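Local coordinates for protein SSD1 (Saccharomyces cerevisiae S288C, PDB 7AM1) that binds mRNA and represses translation as a non-enzymatic member of the RNase II family, a pseudonuclease with an alternative RNA recognition site, at residues R173-Q176 and K177-D181. Residues are numbered along the deposited sequence; the frame is centred on the assembly and turned at random.
Sequences RPTQ and KKNDD
Pro174 O accepts Lys178 N at 2.9 Å, the first i to i+4 bond of helix 175-186. Pro174 is its N-cap residue. Two more i to i+4 bonds follow: Asn179 N to Thr175 O, and Asp180 N to Gln176 O. The chain is extended through Arg173 and Pro174, and the Arg173 side chain lies along the first turns.

The guanidinium of Arg173 meets the carboxylate of Asp181, eight residues on. Arg173 NH2 donates to Asp181 OD2 at 2.8 Å, a salt bridge that uses the anti lone pair of that oxygen. The two flat groups are nearly coplanar, 21° apart. A bend at chi3 (-62°) turns the arginine end toward the helix. Lys178 CG lies over one face of the guanidinium, 3.9 Å from Arg173 NH1. Arg173 NH2 also donates to a water, which reaches Lys178 O weakly. On the other oxygen, Lys177 NZ makes a weak salt bridge to Asp181 OD1 at 3.4 Å. Outside the helix, the Asn179 amide bonds to the backbone of Lys800 and Tyr802.

With an alanine here in place of Arg173, Asp181 OD2 would probably lose its arginine mate and Asp762 one of its ion-pair partners.

Arg173, Lys177 and Asp181 thus form a salt-bridge network across the helix start. Through Arg173 NE the network reaches Asp762, just after strand 755-760; Lys178 NZ separately ties the helix to Asp795 and Glu796. Asp181 is buried, and its charge is likely to be offset by the two cations, Arg173 and Lys177.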
ATOM      1  N   ARG A 173     -18.371   2.913  22.842  1.00 49.23           N
ATOM      2  CA  ARG A 173     -17.156   3.709  22.799  1.00 49.14           C
ATOM      3  C   ARG A 173     -17.466   5.161  23.154  1.00 48.55           C
ATOM      4  O   ARG A 173     -18.527   5.676  22.786  1.00 46.45           O
ATOM      5  CB  ARG A 173     -16.528   3.644  21.410  1.00 48.16           C
ATOM      6  CG  ARG A 173     -15.962   2.282  21.040  1.00 47.10           C
ATOM      7  CD  ARG A 173     -15.651   2.214  19.559  1.00 44.19           C
ATOM      8  NE  ARG A 173     -16.871   2.385  18.778  1.00 41.72           N
ATOM      9  CZ  ARG A 173     -16.910   2.724  17.495  1.00 39.29           C
ATOM     10  NH1 ARG A 173     -18.081   2.856  16.895  1.00 39.01           N
ATOM     11  NH2 ARG A 173     -15.789   2.922  16.811  1.00 37.12           N
ATOM     12  N   PRO A 174     -16.562   5.853  23.851  1.00 49.84           N
ATOM     13  CA  PRO A 174     -16.770   7.285  24.097  1.00 49.58           C
ATOM     14  C   PRO A 174     -16.824   8.057  22.787  1.00 47.16           C
ATOM     15  O   PRO A 174     -16.323   7.613  21.753  1.00 44.42           O
ATOM     16  CB  PRO A 174     -15.548   7.692  24.932  1.00 51.37           C
ATOM     17  CG  PRO A 174     -14.994   6.424  25.470  1.00 51.94           C
ATOM     18  CD  PRO A 174     -15.307   5.368  24.454  1.00 50.59           C
ATOM     19  N   THR A 175     -17.444   9.237  22.841  1.00 47.87           N
ATOM     20  CA  THR A 175     -17.617  10.040  21.633  1.00 48.90           C
ATOM     21  C   THR A 175     -16.296  10.252  20.897  1.00 49.25           C
ATOM     22  O   THR A 175     -16.222  10.092  19.673  1.00 48.15           O
ATOM     23  CB  THR A 175     -18.258  11.382  21.992  1.00 50.43           C
ATOM     24  OG1 THR A 175     -19.572  11.146  22.513  1.00 50.76           O
ATOM     25  CG2 THR A 175     -18.350  12.299  20.772  1.00 49.85           C
ATOM     26  N   GLN A 176     -15.239  10.620  21.625  1.00 50.75           N
ATOM     27  CA  GLN A 176     -13.954  10.885  20.981  1.00 51.70           C
ATOM     28  C   GLN A 176     -13.405   9.632  20.309  1.00 45.83           C
ATOM     29  O   GLN A 176     -12.865   9.696  19.197  1.00 43.22           O
ATOM     30  CB  GLN A 176     -12.960  11.422  22.013  1.00 59.67           C
ATOM     31  CG  GLN A 176     -11.599  11.817  21.453  1.00 66.20           C
ATOM     32  CD  GLN A 176     -11.694  12.890  20.382  1.00 71.38           C
ATOM     33  OE1 GLN A 176     -11.134  12.747  19.293  1.00 72.99           O
ATOM     34  NE2 GLN A 176     -12.403  13.972  20.686  1.00 73.36           N
ATOM     35  N   LYS A 177     -13.530   8.483  20.971  1.00 43.78           N
ATOM     36  CA  LYS A 177     -13.020   7.241  20.401  1.00 43.21           C
ATOM     37  C   LYS A 177     -13.794   6.868  19.144  1.00 40.45           C
ATOM     38  O   LYS A 177     -13.202   6.512  18.118  1.00 38.13           O
ATOM     39  CB  LYS A 177     -13.101   6.128  21.444  1.00 47.43           C
ATOM     40  CG  LYS A 177     -12.592   4.782  20.962  1.00 50.63           C
ATOM     41  CD  LYS A 177     -11.188   4.906  20.396  1.00 53.49           C
ATOM     42  CE  LYS A 177     -10.565   3.554  20.111  1.00 55.23           C
ATOM     43  NZ  LYS A 177      -9.212   3.714  19.502  1.00 56.09           N
ATOM     44  N   LYS A 178     -15.125   6.944  19.212  1.00 42.05           N
ATOM     45  CA  LYS A 178     -15.955   6.721  18.034  1.00 43.21           C
ATOM     46  C   LYS A 178     -15.540   7.647  16.899  1.00 40.03           C
ATOM     47  O   LYS A 178     -15.366   7.208  15.757  1.00 36.55           O
ATOM     48  CB  LYS A 178     -17.426   6.919  18.407  1.00 47.97           C
ATOM     49  CG  LYS A 178     -18.407   6.723  17.270  1.00 51.51           C
ATOM     50  CD  LYS A 178     -19.857   6.748  17.770  1.00 54.54           C
ATOM     51  CE  LYS A 178     -20.261   5.419  18.396  1.00 56.34           C
ATOM     52  NZ  LYS A 178     -21.735   5.311  18.592  1.00 57.31           N
ATOM     53  N   ASN A 179     -15.331   8.930  17.206  1.00 41.80           N
ATOM     54  CA  ASN A 179     -14.942   9.886  16.175  1.00 43.07           C
ATOM     55  C   ASN A 179     -13.612   9.506  15.544  1.00 44.65           C
ATOM     56  O   ASN A 179     -13.474   9.507  14.315  1.00 45.21           O
ATOM     57  CB  ASN A 179     -14.849  11.293  16.762  1.00 44.79           C
ATOM     58  CG  ASN A 179     -16.196  11.892  17.052  1.00 45.95           C
ATOM     59  OD1 ASN A 179     -17.240  11.274  16.818  1.00 44.56           O
ATOM     60  ND2 ASN A 179     -16.185  13.113  17.565  1.00 48.17           N
ATOM     61  N   ASP A 180     -12.616   9.175  16.373  1.00 45.68           N
ATOM     62  CA  ASP A 180     -11.307   8.802  15.850  1.00 46.90           C
ATOM     63  C   ASP A 180     -11.385   7.525  15.025  1.00 43.62           C
ATOM     64  O   ASP A 180     -10.748   7.420  13.972  1.00 43.19           O
ATOM     65  CB  ASP A 180     -10.311   8.628  16.997  1.00 52.69           C
ATOM     66  CG  ASP A 180      -9.938   9.942  17.658  1.00 59.77           C
ATOM     67  OD1 ASP A 180     -10.248  11.015  17.091  1.00 61.69           O
ATOM     68  OD2 ASP A 180      -9.331   9.896  18.752  1.00 63.38           O
ATOM     69  N   ASP A 181     -12.175   6.547  15.481  1.00 42.44           N
ATOM     70  CA  ASP A 181     -12.272   5.271  14.780  1.00 41.28           C
ATOM     71  C   ASP A 181     -12.822   5.449  13.371  1.00 38.83           C
ATOM     72  O   ASP A 181     -12.336   4.821  12.423  1.00 36.52           O
ATOM     73  CB  ASP A 181     -13.155   4.305  15.572  1.00 42.23           C
ATOM     74  CG  ASP A 181     -12.409   3.611  16.700  1.00 43.64           C
ATOM     75  OD1 ASP A 181     -11.167   3.747  16.776  1.00 43.34           O
ATOM     76  OD2 ASP A 181     -13.074   2.938  17.520  1.00 43.89           O
TER
HETATM   77  O   HOH W   1     -16.555   4.280  14.514  1.00 49.84           O